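Local coordinates for protein ribose-phosphate pyrophosphokinase (PDB 4TWB) that catalyses the transfer of the pyrophosphoryl group of ATP to the 1-hydroxyl of ribose 5-phosphate, giving phosphoribosyl diphosphate, with magnesium as cofactor, at residues 1-7 / 48-54; 24-28 / 39-43; 67-72 / 112-118. All blocks are in the same frame, centred on the assembly; numbering follows the deposited sequence.

Contact 1: residues 1-7 / 48-54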
# COMPACT_ATOMS: atom_id res chain seq x y z
N MET A 1 -1.68 -30.22 1.03
CA MET A 1 -1.80 -28.98 0.26
C MET A 1 -3.15 -28.32 0.46
O MET A 1 -4.18 -28.99 0.42
CB MET A 1 -1.62 -29.24 -1.23
CG MET A 1 -0.18 -29.35 -1.67
SD MET A 1 -0.05 -29.10 -3.46
CE MET A 1 -0.41 -27.37 -3.55
N ILE A 2 -3.14 -27.00 0.65
CA ILE A 2 -4.39 -26.23 0.66
C ILE A 2 -4.23 -24.89 -0.05
O ILE A 2 -3.12 -24.37 -0.22
CB ILE A 2 -4.94 -25.99 2.08
CG1 ILE A 2 -4.04 -25.05 2.86
CG2 ILE A 2 -5.11 -27.30 2.82
CD1 ILE A 2 -4.61 -24.70 4.20
N ILE A 3 -5.36 -24.34 -0.46
CA ILE A 3 -5.39 -23.07 -1.16
C ILE A 3 -5.94 -22.03 -0.21
O ILE A 3 -7.02 -22.21 0.36
CB ILE A 3 -6.34 -23.13 -2.38
CG1 ILE A 3 -5.78 -24.06 -3.45
CG2 ILE A 3 -6.55 -21.74 -2.94
CD1 ILE A 3 -6.79 -24.39 -4.52
N ILE A 4 -5.20 -20.94 -0.03
CA ILE A 4 -5.70 -19.82 0.74
C ILE A 4 -6.00 -18.69 -0.20
O ILE A 4 -5.11 -18.21 -0.88
CB ILE A 4 -4.71 -19.34 1.81
CG1 ILE A 4 -4.43 -20.46 2.82
CG2 ILE A 4 -5.28 -18.14 2.53
CD1 ILE A 4 -3.32 -20.16 3.77
N GLY A 5 -7.26 -18.25 -0.21
CA GLY A 5 -7.66 -17.11 -1.01
C GLY A 5 -7.50 -15.79 -0.28
O GLY A 5 -8.12 -15.56 0.76
N GLY A 6 -6.66 -14.92 -0.82
CA GLY A 6 -6.45 -13.61 -0.22
C GLY A 6 -7.65 -12.69 -0.36
O GLY A 6 -8.76 -13.13 -0.64
N SER A 7 -7.40 -11.41 -0.15
CA SER A 7 -8.43 -10.38 -0.25
C SER A 7 -8.77 -10.03 -1.69
O SER A 7 -9.76 -9.34 -1.95
CB SER A 7 -7.96 -9.11 0.45
OG SER A 7 -6.73 -8.67 -0.09
N GLU A 48 0.94 -27.75 6.62
CA GLU A 48 0.42 -27.76 5.26
C GLU A 48 1.33 -27.05 4.25
O GLU A 48 2.13 -26.17 4.60
CB GLU A 48 -0.96 -27.11 5.26
CG GLU A 48 -1.96 -27.79 4.35
CD GLU A 48 -2.36 -29.15 4.88
OE1 GLU A 48 -2.84 -29.19 6.04
OE2 GLU A 48 -2.17 -30.15 4.15
N GLU A 49 1.23 -27.46 2.98
CA GLU A 49 1.81 -26.70 1.88
C GLU A 49 0.73 -25.76 1.36
O GLU A 49 -0.39 -26.19 1.06
CB GLU A 49 2.27 -27.63 0.76
CG GLU A 49 3.67 -28.17 0.94
CD GLU A 49 4.07 -29.14 -0.17
OE1 GLU A 49 5.22 -29.05 -0.65
OE2 GLU A 49 3.22 -29.98 -0.56
N VAL A 50 1.04 -24.48 1.27
CA VAL A 50 0.01 -23.51 0.94
C VAL A 50 0.12 -22.94 -0.47
O VAL A 50 1.21 -22.72 -1.01
CB VAL A 50 -0.01 -22.36 1.96
CG1 VAL A 50 -1.14 -21.40 1.66
CG2 VAL A 50 -0.16 -22.93 3.35
N LEU A 51 -1.04 -22.73 -1.08
CA LEU A 51 -1.12 -22.02 -2.34
C LEU A 51 -1.92 -20.76 -2.07
O LEU A 51 -3.14 -20.81 -1.96
CB LEU A 51 -1.84 -22.86 -3.40
CG LEU A 51 -1.15 -24.14 -3.86
CD1 LEU A 51 -1.91 -24.75 -5.03
CD2 LEU A 51 0.30 -23.88 -4.24
N LEU A 52 -1.21 -19.64 -1.94
CA LEU A 52 -1.84 -18.36 -1.69
C LEU A 52 -2.22 -17.72 -3.02
O LEU A 52 -1.39 -17.57 -3.91
CB LEU A 52 -0.86 -17.45 -0.95
CG LEU A 52 -1.38 -16.30 -0.08
CD1 LEU A 52 -0.44 -15.10 -0.27
CD2 LEU A 52 -2.81 -15.91 -0.39
N VAL A 53 -3.49 -17.36 -3.17
CA VAL A 53 -3.93 -16.58 -4.31
C VAL A 53 -4.20 -15.13 -3.91
O VAL A 53 -5.16 -14.85 -3.19
CB VAL A 53 -5.19 -17.17 -4.92
CG1 VAL A 53 -5.68 -16.27 -6.06
CG2 VAL A 53 -4.91 -18.58 -5.43
N GLN A 54 -3.34 -14.22 -4.36
CA GLN A 54 -3.49 -12.78 -4.14
C GLN A 54 -3.08 -12.05 -5.40
O GLN A 54 -1.90 -12.03 -5.73
CB GLN A 54 -2.58 -12.29 -3.01
CG GLN A 54 -3.29 -11.92 -1.73
CD GLN A 54 -4.24 -10.76 -1.88
OE1 GLN A 54 -5.45 -10.95 -1.98
NE2 GLN A 54 -3.71 -9.56 -1.90
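Ile-2 to Gly-5 pair in parallel with Val-50 to Val-53, a buried strand-to-strand contact within the mixed sheet of the N-terminal domain. Five backbone hydrogen bonds carry it, and on the 1-7 side they all belong to Ile-2, Ile-4 and Gly-6. Ile-2 N gives to Glu-49 O (2.9 Å), while Ile-2 O takes Leu-51 N (2.8 Å). Ile-4 repeats the pattern with Leu-51 O and Val-53 N, though its N-H meets Leu-51 O from above the carbonyl plane. Gly-6 N adds the last bond, to Val-53 O at 2.8 Å.

Such pairing is the framework of the alpha/beta, phosphoribosyltransferase-like domain, and 2-5 is an inner strand: Ile-3 and Gly-5 turn their backbone polar groups the other way, to Pro-23, Val-25 and Val-27. Helix 60-76 covers the face bearing Ile-4 and Leu-52. There Ile-4 sets CG1 beside its own N, anti to the carbonyl carbon (chi1 -62°), and CD1 thereby comes against Val-50 CG1 at 3.3 Å. On the other face Met-1, bent at chi3 (70°), folds its CE over the branch of Leu-51, 3.3 Å from Leu-51 CG.

At the chain start, Met-1 N forms a salt bridge with Glu-48 OE2 (3.2 Å), using the oxygen's anti lone pair. The Glu-48 side chain crosses that of Ile-2 at about a right angle, its CG 3.5 Å from Ile-2 CG2. At the far end Gly-6 lies against Gln-54, whose OE1 accepts a hydrogen bond from Ala-8 N; Ser-7 OG beside it bonds Glu-66.

Contact 2: residues 24-28 / 39-43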
# COMPACT_ATOMS: atom_id res chain seq x y z
N LEU A 24 -10.26 -25.36 -0.02
CA LEU A 24 -10.12 -23.91 -0.09
C LEU A 24 -10.41 -23.21 1.24
O LEU A 24 -11.51 -23.33 1.80
CB LEU A 24 -11.01 -23.34 -1.19
CG LEU A 24 -11.13 -21.82 -1.25
CD1 LEU A 24 -9.79 -21.16 -1.52
CD2 LEU A 24 -12.14 -21.42 -2.31
N VAL A 25 -9.43 -22.44 1.72
CA VAL A 25 -9.57 -21.65 2.93
C VAL A 25 -9.50 -20.16 2.60
O VAL A 25 -8.49 -19.68 2.09
CB VAL A 25 -8.46 -21.99 3.92
CG1 VAL A 25 -8.38 -20.95 5.01
CG2 VAL A 25 -8.69 -23.38 4.50
N LYS A 26 -10.57 -19.43 2.89
CA LYS A 26 -10.61 -17.99 2.61
C LYS A 26 -10.12 -17.10 3.76
O LYS A 26 -10.56 -17.25 4.91
CB LYS A 26 -12.02 -17.55 2.17
CG LYS A 26 -12.39 -18.01 0.76
CD LYS A 26 -13.07 -16.89 -0.01
CE LYS A 26 -13.14 -17.20 -1.50
NZ LYS A 26 -13.30 -15.98 -2.36
N VAL A 27 -9.21 -16.18 3.45
CA VAL A 27 -8.72 -15.20 4.42
C VAL A 27 -9.80 -14.20 4.83
O VAL A 27 -10.49 -13.61 3.99
CB VAL A 27 -7.50 -14.42 3.87
CG1 VAL A 27 -7.37 -13.08 4.54
CG2 VAL A 27 -6.24 -15.22 4.04
N GLU A 28 -9.97 -14.01 6.13
CA GLU A 28 -10.89 -13.01 6.64
C GLU A 28 -10.22 -11.64 6.50
O GLU A 28 -9.07 -11.45 6.91
CB GLU A 28 -11.24 -13.29 8.10
CG GLU A 28 -12.33 -12.40 8.68
CD GLU A 28 -12.57 -12.65 10.18
OE1 GLU A 28 -12.06 -13.67 10.72
OE2 GLU A 28 -13.28 -11.83 10.80
N ILE A 39 -6.45 -8.49 8.72
CA ILE A 39 -6.11 -9.75 8.08
C ILE A 39 -6.08 -10.90 9.08
O ILE A 39 -5.34 -10.87 10.05
CB ILE A 39 -4.71 -9.65 7.42
CG1 ILE A 39 -4.75 -8.69 6.22
CG2 ILE A 39 -4.20 -11.03 7.00
CD1 ILE A 39 -5.65 -9.13 5.11
N ARG A 40 -6.89 -11.93 8.82
CA ARG A 40 -6.90 -13.13 9.66
C ARG A 40 -6.96 -14.44 8.84
O ARG A 40 -7.80 -14.59 7.96
CB ARG A 40 -8.08 -13.10 10.62
CG ARG A 40 -7.96 -14.11 11.74
CD ARG A 40 -9.30 -14.39 12.38
NE ARG A 40 -9.20 -15.47 13.36
CZ ARG A 40 -10.19 -15.84 14.17
NH1 ARG A 40 -11.36 -15.23 14.12
NH2 ARG A 40 -10.00 -16.84 15.03
N VAL A 41 -6.06 -15.37 9.14
CA VAL A 41 -6.01 -16.66 8.45
C VAL A 41 -6.70 -17.76 9.26
O VAL A 41 -6.11 -18.32 10.18
CB VAL A 41 -4.56 -17.09 8.20
CG1 VAL A 41 -4.54 -18.44 7.51
CG2 VAL A 41 -3.83 -16.04 7.37
N PRO A 42 -7.95 -18.10 8.88
CA PRO A 42 -8.97 -18.67 9.77
C PRO A 42 -8.87 -20.16 10.08
O PRO A 42 -9.74 -20.68 10.79
CB PRO A 42 -10.29 -18.41 9.02
CG PRO A 42 -9.91 -17.69 7.73
CD PRO A 42 -8.45 -17.98 7.50
N SER A 43 -7.84 -20.84 9.57
CA SER A 43 -7.73 -22.28 9.84
C SER A 43 -6.44 -22.65 10.56
O SER A 43 -5.64 -21.78 10.93
CB SER A 43 -7.84 -23.11 8.55
OG SER A 43 -9.14 -23.67 8.37
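Val-25 rests on Pro-42 and Ser-43 where a beta hairpin, formed by strands 24-31 and 37-40, splays apart beyond its last paired residues. The hairpin lies at the margin of the sheet within this chain, with backbone bonds from Ile-39 and Val-41 to the second subunit, and its connection carries the ATP-binding residues Asp-34, Gly-35 and Glu-36. Val-25 holds CG1 anti to its own N (chi1 165°), beside Pro-42 CD at 3.9 Å, and CG2 lies against the Ser-43 side chain. With a glycine here both branches are gone, and Pro-42 and Ser-43 would probably lose the apolar support that seats them on this strand.

The Lys-26 side chain starts away from 39-43, but its carbonyl oxygen lies against CG and CD of the Pro-42 ring. Val-27 then divides its methyls: CG2 meets Val-41 CG2 at 4.2 Å, and CG1 faces Ile-39 CD1 at 4.3 Å.

Glu-28 forms the antiparallel hydrogen-bonded pair with Arg-40. Glu-28 N gives to Arg-40 O and Arg-40 N to Glu-28 O, both at 2.9 Å. Both side chains leave on the same face, extended and crossing. Arg-40 NH2 is engaged by Asp-100 of the second subunit in a salt bridge, so Glu-28 is only a subsidiary charge partner: its carboxylate, turned 41° from the guanidinium plane, approaches obliquely, with OE1 3.3 Å from Arg-40 CD and a long 3.8 Å from NH1.

Contact 3: residues 67-72 / 112-118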
# COMPACT_ATOMS: atom_id res chain seq x y z
N LEU A 67 -0.90 -8.58 0.81
CA LEU A 67 -0.11 -9.75 0.44
C LEU A 67 1.01 -9.98 1.44
O LEU A 67 1.16 -11.09 1.95
CB LEU A 67 0.44 -9.63 -0.99
CG LEU A 67 1.46 -10.66 -1.48
CD1 LEU A 67 0.88 -12.05 -1.52
CD2 LEU A 67 1.96 -10.28 -2.85
N PHE A 68 1.78 -8.93 1.73
CA PHE A 68 2.87 -9.03 2.70
C PHE A 68 2.38 -9.54 4.05
O PHE A 68 3.01 -10.43 4.64
CB PHE A 68 3.55 -7.68 2.93
CG PHE A 68 4.04 -7.02 1.69
CD1 PHE A 68 4.47 -7.77 0.62
CD2 PHE A 68 4.09 -5.64 1.61
CE1 PHE A 68 4.93 -7.16 -0.52
CE2 PHE A 68 4.55 -5.03 0.47
CZ PHE A 68 4.97 -5.79 -0.60
N LEU A 69 1.27 -8.99 4.53
CA LEU A 69 0.73 -9.35 5.84
C LEU A 69 0.26 -10.80 5.89
O LEU A 69 0.59 -11.54 6.83
CB LEU A 69 -0.45 -8.46 6.19
CG LEU A 69 -0.13 -6.99 6.37
CD1 LEU A 69 -1.39 -6.25 6.83
CD2 LEU A 69 1.01 -6.83 7.37
N ILE A 70 -0.53 -11.20 4.89
CA ILE A 70 -1.02 -12.56 4.78
C ILE A 70 0.14 -13.55 4.69
O ILE A 70 0.14 -14.60 5.33
CB ILE A 70 -1.92 -12.73 3.55
CG1 ILE A 70 -3.18 -11.88 3.70
CG2 ILE A 70 -2.27 -14.20 3.34
CD1 ILE A 70 -3.99 -11.73 2.43
N ALA A 71 1.15 -13.20 3.90
CA ALA A 71 2.29 -14.08 3.71
C ALA A 71 3.00 -14.38 5.03
O ALA A 71 3.19 -15.55 5.38
CB ALA A 71 3.25 -13.48 2.72
N GLU A 72 3.41 -13.35 5.76
CA GLU A 72 4.07 -13.56 7.06
C GLU A 72 3.20 -14.33 8.04
O GLU A 72 3.67 -15.24 8.71
CB GLU A 72 4.54 -12.24 7.68
CG GLU A 72 6.03 -11.98 7.46
CD GLU A 72 6.66 -11.23 8.61
OE1 GLU A 72 5.91 -10.67 9.44
OE2 GLU A 72 7.91 -11.21 8.69
N ILE A 112 11.01 -7.96 -1.02
CA ILE A 112 10.09 -8.00 0.10
C ILE A 112 9.36 -9.32 0.21
O ILE A 112 9.05 -9.76 1.31
CB ILE A 112 9.04 -6.87 0.03
CG1 ILE A 112 9.69 -5.52 0.36
CG2 ILE A 112 7.87 -7.15 0.97
CD1 ILE A 112 8.70 -4.38 0.46
N LEU A 113 9.05 -9.95 -0.93
CA LEU A 113 8.33 -11.22 -0.93
C LEU A 113 9.17 -12.40 -0.46
O LEU A 113 8.63 -13.37 0.06
CB LEU A 113 7.76 -11.53 -2.32
CG LEU A 113 6.55 -10.73 -2.78
CD1 LEU A 113 6.32 -10.95 -4.27
CD2 LEU A 113 5.32 -11.12 -2.01
N SER A 114 10.49 -12.34 -0.67
CA SER A 114 11.40 -13.39 -0.20
C SER A 114 11.48 -13.35 1.33
O SER A 114 11.15 -14.33 2.00
CB SER A 114 12.80 -13.23 -0.80
OG SER A 114 12.79 -13.29 -2.21
N GLU A 115 11.94 -12.22 1.86
CA GLU A 115 11.67 -11.84 3.24
C GLU A 115 10.15 -11.92 3.29
O GLU A 115 9.52 -11.79 2.25
CB GLU A 115 12.14 -10.40 3.46
CG GLU A 115 11.57 -9.70 4.69
CD GLU A 115 12.32 -10.05 5.97
OE1 GLU A 115 13.47 -10.54 5.87
OE2 GLU A 115 11.76 -9.82 7.07
N VAL A 116 9.55 -12.18 4.43
CA VAL A 116 8.08 -12.31 4.48
C VAL A 116 7.62 -13.74 4.23
O VAL A 116 6.52 -14.12 4.63
CB VAL A 116 7.35 -11.33 3.51
CG1 VAL A 116 6.16 -11.99 2.86
CG2 VAL A 116 6.92 -10.07 4.23
N GLY A 117 8.47 -14.54 3.57
CA GLY A 117 8.32 -15.99 3.56
C GLY A 117 7.78 -16.72 2.33
O GLY A 117 7.45 -17.90 2.41
N VAL A 118 7.67 -16.03 1.19
CA VAL A 118 7.22 -16.68 -0.04
C VAL A 118 8.34 -17.55 -0.63
O VAL A 118 9.45 -17.07 -0.89
CB VAL A 118 6.74 -15.66 -1.09
CG1 VAL A 118 6.34 -16.37 -2.35
CG2 VAL A 118 5.57 -14.86 -0.57
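A Schellman motif, whose Ser-114 to Gly-117 stretch is a type II turn, ends helix 105-114 and sets Val-116 against Ala-71 of helix 60-76, in the phosphoribosyltransferase-like N-terminal domain. Its two bonds run from Val-118 N to Leu-113 O (3.0 Å) and from Gly-117 N to Ser-114 O (3.1 Å). Gly-117 has positive phi, and at its backbone angles a side chain would jam against the carbonyl oxygen of Val-116.

The contact itself is mostly apolar. Val-116 puts CG1 against Ala-71 CB and CG2 toward Glu-72 CG at 3.9 Å. Phe-68 CG lies beside its own backbone N, anti to the carbonyl carbon (chi1 -54°), which carries the ring out to Ile-112. The CG2 methyl of Ile-112 sits over one ring face in a CH-pi contact, 3.5 Å from the ring centroid and 19° off the normal. Ile-112 of the second subunit packs here too, against both Phe-68 and Ile-112.

The buried carboxylate of Glu-72 is held by Arg-75 and by Thr-108 and His-111 of the second subunit, which probably favours its charged form. Toward the sheet, Leu-67 and Leu-113 cross at about a right angle, their CD2 atoms 3.6 Å apart.

Overall arrangement
The three contacts compare one domain at its core, its margin and its helical layer. Contact 1 is buried and held mainly by main-chain bonds; contact 2 is partly exposed, with two such bonds before its segments diverge; contact 3 is buried and rests mainly on apolar side chains. Contacts 1 and 2 belong to one sheet, where strands 2-5 and 24-31 are neighbours: Ile-3 O to Val-25 N is a probable hydrogen bond. Helix 60-76 joins both to contact 3, Leu-67 packing on Leu-52 and Ile-70 on Ile-39. Contacts 2 and 3 also meet the second subunit, where Arg-40 and Glu-72 find partners; in contact 1 the salt bridge stays within the chain.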